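Local coordinates for DUF2235 domain-containing protein (Pseudomonas aeruginosa, PDB 4O5P) that probably hydrolyses membrane phospholipids as a type VI secretion effector, using an alpha/beta-hydrolase catalytic domain, at residues V438-P441 with K442-A445; T74-D78 with K79-S83; D104-S108 with R109-K113. All blocks are in the same frame, centred on the assembly; numbering follows the deposited sequence.

Contact 1: V438-P441 with K442-A445; sequences VMVP and KIEA
Val440 O is the acceptor shared by two backbone amides at the start of helix 441-445, a helix N-terminus in which Val440 holds the N-cap position and proline the first turn. The main bond comes from Glu444 N, 3.1 Å from Val440 O and almost straight at the hydrogen (174°), with the donor lying close to the C=O direction. Ile443 N is just as near, but its angle of 123° makes it a weak second donor. Ala445 N bonds to Pro441 O at 2.9 Å, which repeats the i to i+4 spacing one residue on. Pro441, the first helical residue, has no N-H to give, and none is needed there.

The side chains follow the backbone round the turn. Val440 CG2 lies in the cramped slot between its own backbone N and carbonyl carbon (chi1 of CG1 -62°), which turns it to Ile443; CG2 meets Ile443 CG1 at 3.8 Å, the two branches running at a slant to one another. The selenomethionine Met439 takes a longer path. With CG opposite its carbonyl carbon and the rest of the chain extended, it reaches along the turn, and its selenium comes closest to Glu444. Met439 is buried, also packing on Leu20, Gln422 and Pro424, whereas most of the turn is at the surface. Glu444 likewise touches Pro424. The selenium meets backbone rather than carboxylate: Met439 SE stands 3.8 Å from Glu444 CA.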
ATOM      1  N   VAL A 438     -28.230  -8.871  -3.840  1.00 31.15           N
ATOM      2  CA  VAL A 438     -28.657  -7.521  -3.477  1.00 35.54           C
ATOM      3  C   VAL A 438     -28.009  -7.015  -2.186  1.00 29.49           C
ATOM      4  O   VAL A 438     -27.949  -7.737  -1.192  1.00 34.03           O
ATOM      5  CB  VAL A 438     -30.203  -7.469  -3.350  1.00 35.78           C
ATOM      6  CG1 VAL A 438     -30.668  -6.124  -2.812  1.00 34.84           C
ATOM      7  CG2 VAL A 438     -30.854  -7.767  -4.704  1.00 31.64           C
HETATM    8  N   MSE A 439     -27.529  -5.774  -2.205  1.00 30.75           N
HETATM    9  CA  MSE A 439     -27.001  -5.127  -1.003  1.00 31.02           C
HETATM   10  C   MSE A 439     -28.068  -4.924   0.081  1.00 32.83           C
HETATM   11  O   MSE A 439     -29.184  -4.504  -0.208  1.00 37.20           O
HETATM   12  CB  MSE A 439     -26.408  -3.754  -1.349  1.00 31.01           C
HETATM   13  CG  MSE A 439     -25.225  -3.767  -2.312  1.00 30.66           C
HETATM   14 SE   MSE A 439     -24.808  -1.911  -2.806  1.00 35.82          SE
HETATM   15  CE  MSE A 439     -23.222  -2.269  -3.912  1.00 22.64           C
ATOM     16  N   VAL A 440     -27.717  -5.220   1.330  1.00 32.53           N
ATOM     17  CA  VAL A 440     -28.546  -4.841   2.470  1.00 34.11           C
ATOM     18  C   VAL A 440     -28.271  -3.351   2.769  1.00 37.04           C
ATOM     19  O   VAL A 440     -27.249  -2.813   2.319  1.00 28.31           O
ATOM     20  CB  VAL A 440     -28.251  -5.743   3.700  1.00 37.63           C
ATOM     21  CG1 VAL A 440     -28.590  -7.193   3.393  1.00 36.19           C
ATOM     22  CG2 VAL A 440     -26.796  -5.618   4.132  1.00 36.36           C
ATOM     23  N   PRO A 441     -29.187  -2.674   3.494  1.00 34.23           N
ATOM     24  CA  PRO A 441     -29.068  -1.229   3.735  1.00 33.05           C
ATOM     25  C   PRO A 441     -27.675  -0.731   4.150  1.00 33.06           C
ATOM     26  O   PRO A 441     -27.196   0.230   3.544  1.00 31.76           O
ATOM     27  CB  PRO A 441     -30.070  -0.993   4.865  1.00 36.83           C
ATOM     28  CG  PRO A 441     -31.142  -1.992   4.599  1.00 34.48           C
ATOM     29  CD  PRO A 441     -30.446  -3.210   4.049  1.00 35.51           C
ATOM     30  N   LYS A 442     -27.054  -1.363   5.150  1.00 31.38           N
ATOM     31  CA  LYS A 442     -25.746  -0.948   5.660  1.00 27.38           C
ATOM     32  C   LYS A 442     -24.685  -0.791   4.548  1.00 27.33           C
ATOM     33  O   LYS A 442     -23.954   0.226   4.467  1.00 27.76           O
ATOM     34  CB  LYS A 442     -25.261  -1.971   6.698  1.00 26.99           C
ATOM     35  CG  LYS A 442     -24.090  -1.466   7.544  1.00 31.98           C
ATOM     36  CD  LYS A 442     -23.310  -2.587   8.234  1.00 35.87           C
ATOM     37  CE  LYS A 442     -22.156  -2.014   9.074  1.00 38.86           C
ATOM     38  NZ  LYS A 442     -22.620  -1.083  10.151  1.00 36.90           N
ATOM     39  N   ILE A 443     -24.619  -1.809   3.695  1.00 25.96           N
ATOM     40  CA  ILE A 443     -23.630  -1.890   2.629  1.00 27.21           C
ATOM     41  C   ILE A 443     -23.948  -0.906   1.505  1.00 27.69           C
ATOM     42  O   ILE A 443     -23.046  -0.276   0.934  1.00 27.85           O
ATOM     43  CB  ILE A 443     -23.537  -3.323   2.069  1.00 24.67           C
ATOM     44  CG1 ILE A 443     -23.342  -4.333   3.203  1.00 24.87           C
ATOM     45  CG2 ILE A 443     -22.423  -3.431   1.025  1.00 23.90           C
ATOM     46  CD1 ILE A 443     -22.226  -3.975   4.182  1.00 29.18           C
ATOM     47  N   GLU A 444     -25.229  -0.770   1.177  1.00 26.40           N
ATOM     48  CA  GLU A 444     -25.636   0.262   0.235  1.00 27.27           C
ATOM     49  C   GLU A 444     -25.234   1.653   0.749  1.00 23.91           C
ATOM     50  O   GLU A 444     -24.781   2.503  -0.012  1.00 24.47           O
ATOM     51  CB  GLU A 444     -27.141   0.181  -0.040  1.00 28.50           C
ATOM     52  CG  GLU A 444     -27.682   1.380  -0.824  1.00 31.21           C
ATOM     53  CD  GLU A 444     -28.902   1.049  -1.675  1.00 35.94           C
ATOM     54  OE1 GLU A 444     -29.526  -0.012  -1.452  1.00 33.97           O
ATOM     55  OE2 GLU A 444     -29.222   1.852  -2.584  1.00 38.27           O
ATOM     56  N   ALA A 445     -25.366   1.875   2.051  1.00 27.43           N
ATOM     57  CA  ALA A 445     -25.022   3.178   2.608  1.00 28.57           C
ATOM     58  C   ALA A 445     -23.512   3.348   2.610  1.00 26.05           C
ATOM     59  O   ALA A 445     -23.010   4.473   2.678  1.00 26.33           O
ATOM     60  CB  ALA A 445     -25.584   3.339   4.011  1.00 27.97           C
TER

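Contact 2: T74-D78 with K79-S83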
ATOM      1  N   THR A  74      -2.313  -0.058   4.188  1.00 15.91           N
ATOM      2  CA  THR A  74      -1.467   0.188   5.339  1.00 19.09           C
ATOM      3  C   THR A  74      -2.303   0.632   6.527  1.00 18.79           C
ATOM      4  O   THR A  74      -3.022   1.623   6.440  1.00 19.85           O
ATOM      5  CB  THR A  74      -0.472   1.306   4.999  1.00 18.74           C
ATOM      6  OG1 THR A  74       0.187   0.981   3.765  1.00 17.69           O
ATOM      7  CG2 THR A  74       0.551   1.471   6.111  1.00 20.20           C
ATOM      8  N   ASN A  75      -2.193  -0.107   7.630  1.00 18.25           N
ATOM      9  CA  ASN A  75      -2.904   0.194   8.874  1.00 20.93           C
ATOM     10  C   ASN A  75      -4.426   0.127   8.751  1.00 21.74           C
ATOM     11  O   ASN A  75      -5.147   0.646   9.607  1.00 19.01           O
ATOM     12  CB  ASN A  75      -2.483   1.553   9.456  1.00 22.17           C
ATOM     13  CG  ASN A  75      -2.730   1.645  10.952  1.00 27.32           C
ATOM     14  OD1 ASN A  75      -2.385   0.726  11.705  1.00 31.17           O
ATOM     15  ND2 ASN A  75      -3.329   2.752  11.394  1.00 26.87           N
ATOM     16  N   ASN A  76      -4.915  -0.502   7.684  1.00 18.42           N
ATOM     17  CA  ASN A  76      -6.348  -0.744   7.551  1.00 18.27           C
ATOM     18  C   ASN A  76      -6.735  -2.155   7.975  1.00 18.11           C
ATOM     19  O   ASN A  76      -6.221  -3.144   7.428  1.00 18.69           O
ATOM     20  CB  ASN A  76      -6.789  -0.544   6.103  1.00 18.48           C
ATOM     21  CG  ASN A  76      -6.472   0.826   5.585  1.00 17.65           C
ATOM     22  OD1 ASN A  76      -5.505   1.005   4.862  1.00 18.77           O
ATOM     23  ND2 ASN A  76      -7.286   1.810   5.951  1.00 19.97           N
ATOM     24  N   ASN A  77      -7.668  -2.254   8.913  1.00 20.84           N
ATOM     25  CA  ASN A  77      -8.153  -3.553   9.374  1.00 17.92           C
ATOM     26  C   ASN A  77      -9.666  -3.482   9.503  1.00 21.57           C
ATOM     27  O   ASN A  77     -10.173  -2.714  10.322  1.00 26.15           O
ATOM     28  CB  ASN A  77      -7.518  -3.881  10.729  1.00 19.68           C
ATOM     29  CG  ASN A  77      -7.976  -5.208  11.283  1.00 21.03           C
ATOM     30  OD1 ASN A  77      -9.113  -5.339  11.732  1.00 24.81           O
ATOM     31  ND2 ASN A  77      -7.088  -6.199  11.273  1.00 18.40           N
ATOM     32  N   ASP A  78     -10.386  -4.272   8.704  1.00 22.80           N
ATOM     33  CA  ASP A  78     -11.841  -4.154   8.622  1.00 22.30           C
ATOM     34  C   ASP A  78     -12.541  -4.380   9.962  1.00 20.91           C
ATOM     35  O   ASP A  78     -13.388  -3.582  10.355  1.00 24.07           O
ATOM     36  CB  ASP A  78     -12.420  -5.096   7.553  1.00 21.04           C
ATOM     37  CG  ASP A  78     -13.887  -4.823   7.280  1.00 22.30           C
ATOM     38  OD1 ASP A  78     -14.326  -3.678   7.497  1.00 26.83           O
ATOM     39  OD2 ASP A  78     -14.614  -5.738   6.851  1.00 22.57           O
ATOM     40  N   LYS A  79     -12.177  -5.456  10.659  1.00 26.60           N
ATOM     41  CA  LYS A  79     -12.745  -5.762  11.978  1.00 28.04           C
ATOM     42  C   LYS A  79     -12.617  -4.560  12.910  1.00 28.78           C
ATOM     43  O   LYS A  79     -13.598  -4.100  13.501  1.00 33.15           O
ATOM     44  CB  LYS A  79     -12.033  -6.962  12.621  1.00 31.30           C
ATOM     45  CG  LYS A  79     -12.148  -8.294  11.859  1.00 34.54           C
ATOM     46  CD  LYS A  79     -11.352  -9.397  12.582  1.00 37.14           C
ATOM     47  CE  LYS A  79     -11.467 -10.748  11.881  1.00 36.18           C
ATOM     48  NZ  LYS A  79     -12.874 -11.178  11.709  1.00 29.82           N
ATOM     49  N   ALA A  80     -11.400  -4.044  13.029  1.00 24.74           N
ATOM     50  CA  ALA A  80     -11.129  -2.909  13.910  1.00 28.42           C
ATOM     51  C   ALA A  80     -11.837  -1.627  13.451  1.00 31.49           C
ATOM     52  O   ALA A  80     -12.623  -1.027  14.189  1.00 33.87           O
ATOM     53  CB  ALA A  80      -9.638  -2.672  13.996  1.00 28.43           C
ATOM     54  N   ASP A  81     -11.544  -1.217  12.224  1.00 28.98           N
ATOM     55  CA  ASP A  81     -12.009   0.060  11.700  1.00 31.69           C
ATOM     56  C   ASP A  81     -13.529   0.196  11.532  1.00 31.89           C
ATOM     57  O   ASP A  81     -14.053   1.313  11.562  1.00 31.92           O
ATOM     58  CB  ASP A  81     -11.283   0.369  10.387  1.00 26.03           C
ATOM     59  CG  ASP A  81      -9.794   0.568  10.592  1.00 28.77           C
ATOM     60  OD1 ASP A  81      -9.414   1.175  11.627  1.00 26.76           O
ATOM     61  OD2 ASP A  81      -8.997   0.112   9.732  1.00 29.19           O
ATOM     62  N   GLY A  82     -14.236  -0.921  11.373  1.00 32.28           N
ATOM     63  CA  GLY A  82     -15.675  -0.868  11.176  1.00 32.96           C
ATOM     64  C   GLY A  82     -16.511  -1.203  12.405  1.00 38.14           C
ATOM     65  O   GLY A  82     -17.737  -1.293  12.316  1.00 35.62           O
ATOM     66  N   SER A  83     -15.856  -1.383  13.551  1.00 37.26           N
ATOM     67  CA  SER A  83     -16.540  -1.880  14.747  1.00 40.91           C
ATOM     68  C   SER A  83     -17.129  -0.782  15.630  1.00 44.98           C
ATOM     69  O   SER A  83     -18.058  -1.041  16.400  1.00 52.03           O
ATOM     70  CB  SER A  83     -15.607  -2.765  15.577  1.00 36.66           C
ATOM     71  OG  SER A  83     -14.500  -2.033  16.068  1.00 35.68           O
TER
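Asn77 and Asp81 are joined by two bonds, one at each polar backbone atom of Asn77. Asn77 N donates to Asp81 OD2 at 2.8 Å, meeting the oxygen from above the carboxylate plane, 37° out of it, while Asp81 N returns a bond to Asn77 O at 2.8 Å. Asn77 is the N-cap of helix 78-81: with CG anti to its backbone N (chi1 180°), the amide swings over the first turn and OD1 takes the N-H of Ala80 at 2.9 Å, nearly straight at 171°. Ala80 CB lies against that oxygen, 3.5 Å from Asn77 OD1.

This side is close-set, and Asn77 is buried, also touching Pro117 and Glu563. Asp78 is held too, its OD2 by His97 NE2 and its N by Tyr115 OH. The open side is looser: Lys79 is exposed and sends its long chain outward, past Glu563, and Ser83 is exposed, though its OG bonds back to Ala80 O.

Asp81 OD1 forms a salt bridge with Lys564 NZ, and the same NZ bonds to Asn75 O. One carboxylate thus joins a backbone amide before the helix to a lysine far along the chain, and the lysine's charge probably favours the ionised form of Asp81.

Contact 3: D104-S108 with R109-K113; sequences DDINS and RGIFK
Ile106 O and Ile111 N meet at 3.2 Å, the 6→1 bond of a Schellman motif that ends helix 104-108 and turns the chain into strand 111-116. Its 5→2 bond, Gly110 N to Asn107 O at 2.6 Å, approaches from above the carbonyl plane. Gly110 makes the turn with phi 96°, a conformation that would jam a side chain against the preceding carbonyl oxygen. Beside these bonds, Ile106 CG2 packs on Ile111 CB at 3.9 Å.

Next come the flat groups. The Asn107 amide lies nearly parallel to the Phe112 ring (11°) but displaced past its CD2-CE2 edge, with Asn107 CB 3.5 Å from Phe112 CE2. On the helix's other flank, Arg109 bends at chi2 (-140°) and chi3, carrying its guanidinium back beside Asp105. Asp105 OD1 sits over a face of that group, 2.8 Å from Arg109 NH2, and Ile106 CD1 lies at its edge.

Farther out, Trp436 touches both Ile106 and Arg109, Tyr159 and Thr160 of helix 139-162 back Asn107 and Phe112, and backbone bonds from Gly110 and Phe112 to His66 join the new strand to strand 62-71.

The Asp105-Arg109 salt bridge therefore rests on charge attraction, since no N-H points at the oxygen; the directional hold on the turn comes from its backbone bonds.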
ATOM      1  N   ASP A 104     -21.895 -21.203   3.152  1.00 41.59           N
ATOM      2  CA  ASP A 104     -21.793 -22.544   2.573  1.00 36.71           C
ATOM      3  C   ASP A 104     -22.502 -22.663   1.230  1.00 35.76           C
ATOM      4  O   ASP A 104     -21.977 -23.243   0.280  1.00 30.87           O
ATOM      5  CB  ASP A 104     -22.423 -23.573   3.515  1.00 43.50           C
ATOM      6  CG  ASP A 104     -21.595 -23.828   4.756  1.00 45.09           C
ATOM      7  OD1 ASP A 104     -20.359 -23.649   4.700  1.00 44.97           O
ATOM      8  OD2 ASP A 104     -22.189 -24.228   5.787  1.00 52.55           O
ATOM      9  N   ASP A 105     -23.709 -22.116   1.175  1.00 36.71           N
ATOM     10  CA  ASP A 105     -24.549 -22.193  -0.009  1.00 35.29           C
ATOM     11  C   ASP A 105     -23.894 -21.530  -1.225  1.00 37.48           C
ATOM     12  O   ASP A 105     -23.653 -22.185  -2.246  1.00 34.96           O
ATOM     13  CB  ASP A 105     -25.898 -21.545   0.285  1.00 40.87           C
ATOM     14  CG  ASP A 105     -26.972 -22.020  -0.647  1.00 47.85           C
ATOM     15  OD1 ASP A 105     -26.955 -21.592  -1.819  1.00 49.71           O
ATOM     16  OD2 ASP A 105     -27.822 -22.833  -0.218  1.00 56.66           O
ATOM     17  N   ILE A 106     -23.584 -20.240  -1.102  1.00 33.54           N
ATOM     18  CA  ILE A 106     -22.992 -19.485  -2.203  1.00 33.76           C
ATOM     19  C   ILE A 106     -21.647 -20.055  -2.640  1.00 30.04           C
ATOM     20  O   ILE A 106     -21.347 -20.097  -3.839  1.00 30.50           O
ATOM     21  CB  ILE A 106     -22.782 -18.002  -1.839  1.00 35.33           C
ATOM     22  CG1 ILE A 106     -24.036 -17.419  -1.191  1.00 36.15           C
ATOM     23  CG2 ILE A 106     -22.435 -17.210  -3.096  1.00 32.83           C
ATOM     24  CD1 ILE A 106     -25.217 -17.292  -2.155  1.00 40.26           C
ATOM     25  N   ASN A 107     -20.835 -20.456  -1.663  1.00 31.31           N
ATOM     26  CA  ASN A 107     -19.564 -21.120  -1.935  1.00 32.44           C
ATOM     27  C   ASN A 107     -19.801 -22.371  -2.791  1.00 32.33           C
ATOM     28  O   ASN A 107     -19.198 -22.542  -3.852  1.00 29.52           O
ATOM     29  CB  ASN A 107     -18.843 -21.481  -0.619  1.00 30.12           C
ATOM     30  CG  ASN A 107     -18.218 -20.269   0.079  1.00 34.19           C
ATOM     31  OD1 ASN A 107     -18.025 -19.209  -0.525  1.00 32.10           O
ATOM     32  ND2 ASN A 107     -17.887 -20.430   1.354  1.00 33.87           N
ATOM     33  N   SER A 108     -20.705 -23.230  -2.329  1.00 33.08           N
ATOM     34  CA  SER A 108     -21.096 -24.417  -3.086  1.00 32.04           C
ATOM     35  C   SER A 108     -21.619 -24.073  -4.476  1.00 34.36           C
ATOM     36  O   SER A 108     -21.603 -24.916  -5.374  1.00 35.41           O
ATOM     37  CB  SER A 108     -22.143 -25.221  -2.317  1.00 33.18           C
ATOM     38  OG  SER A 108     -21.527 -25.945  -1.276  1.00 39.39           O
ATOM     39  N   ARG A 109     -22.080 -22.837  -4.658  1.00 32.57           N
ATOM     40  CA  ARG A 109     -22.449 -22.364  -5.988  1.00 29.84           C
ATOM     41  C   ARG A 109     -21.261 -21.772  -6.754  1.00 25.88           C
ATOM     42  O   ARG A 109     -21.425 -21.267  -7.871  1.00 25.30           O
ATOM     43  CB  ARG A 109     -23.594 -21.360  -5.907  1.00 39.54           C
ATOM     44  CG  ARG A 109     -24.875 -21.930  -5.303  1.00 43.35           C
ATOM     45  CD  ARG A 109     -26.082 -21.415  -6.068  1.00 51.00           C
ATOM     46  NE  ARG A 109     -27.263 -21.272  -5.223  1.00 52.36           N
ATOM     47  CZ  ARG A 109     -27.468 -20.246  -4.403  1.00 49.95           C
ATOM     48  NH1 ARG A 109     -26.561 -19.281  -4.302  1.00 45.14           N
ATOM     49  NH2 ARG A 109     -28.575 -20.187  -3.672  1.00 52.76           N
ATOM     50  N   GLY A 110     -20.074 -21.830  -6.146  1.00 27.16           N
ATOM     51  CA  GLY A 110     -18.835 -21.522  -6.845  1.00 24.70           C
ATOM     52  C   GLY A 110     -18.304 -20.107  -6.691  1.00 26.39           C
ATOM     53  O   GLY A 110     -17.303 -19.736  -7.315  1.00 23.04           O
ATOM     54  N   ILE A 111     -18.972 -19.306  -5.869  1.00 26.83           N
ATOM     55  CA  ILE A 111     -18.505 -17.956  -5.611  1.00 25.41           C
ATOM     56  C   ILE A 111     -17.956 -17.856  -4.192  1.00 24.58           C
ATOM     57  O   ILE A 111     -18.644 -18.220  -3.230  1.00 24.24           O
ATOM     58  CB  ILE A 111     -19.625 -16.923  -5.830  1.00 21.96           C
ATOM     59  CG1 ILE A 111     -20.154 -17.017  -7.258  1.00 23.83           C
ATOM     60  CG2 ILE A 111     -19.110 -15.511  -5.565  1.00 23.17           C
ATOM     61  CD1 ILE A 111     -21.291 -16.051  -7.545  1.00 30.11           C
ATOM     62  N   PHE A 112     -16.719 -17.360  -4.080  1.00 21.20           N
ATOM     63  CA  PHE A 112     -16.002 -17.240  -2.806  1.00 21.82           C
ATOM     64  C   PHE A 112     -15.463 -15.820  -2.663  1.00 21.10           C
ATOM     65  O   PHE A 112     -15.163 -15.169  -3.665  1.00 19.84           O
ATOM     66  CB  PHE A 112     -14.799 -18.188  -2.792  1.00 21.44           C
ATOM     67  CG  PHE A 112     -15.166 -19.637  -2.845  1.00 22.47           C
ATOM     68  CD1 PHE A 112     -15.434 -20.259  -4.059  1.00 23.48           C
ATOM     69  CD2 PHE A 112     -15.227 -20.386  -1.676  1.00 22.27           C
ATOM     70  CE1 PHE A 112     -15.784 -21.612  -4.098  1.00 26.40           C
ATOM     71  CE2 PHE A 112     -15.568 -21.726  -1.711  1.00 27.73           C
ATOM     72  CZ  PHE A 112     -15.850 -22.342  -2.916  1.00 23.48           C
ATOM     73  N   LYS A 113     -15.333 -15.337  -1.429  1.00 23.06           N
ATOM     74  CA  LYS A 113     -14.640 -14.064  -1.200  1.00 21.15           C
ATOM     75  C   LYS A 113     -13.730 -14.141   0.025  1.00 23.68           C
ATOM     76  O   LYS A 113     -14.024 -14.857   1.000  1.00 21.25           O
ATOM     77  CB  LYS A 113     -15.619 -12.877  -1.117  1.00 19.57           C
ATOM     78  CG  LYS A 113     -16.339 -12.696   0.206  1.00 22.48           C
ATOM     79  CD  LYS A 113     -17.410 -11.613   0.063  1.00 23.38           C
ATOM     80  CE  LYS A 113     -18.040 -11.240   1.399  1.00 26.85           C
ATOM     81  NZ  LYS A 113     -19.124 -10.211   1.232  1.00 25.11           N
TER

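All three contacts are places where a short helix starts or stops: contacts 1 and 2 at N-caps, contact 3 at a C-terminal Schellman turn. Contact 3 leads into strand 111-116, and contact 2 follows the end of its parallel neighbour 62-71 in the mixed sheet, with centres 25 Å apart. Contact 1, later in the chain, lies 19 Å centre to centre from contact 2 and 20 Å from contact 3; none touches another, the nearest atoms being about 5 Å apart between contacts 1 and 2. Contact 2 is beside the likely catalytic site: Thr74 OG1 bonds to Ser237 OG, the probable nucleophile of a Ser-His-Asp triad with His379 and Asp281.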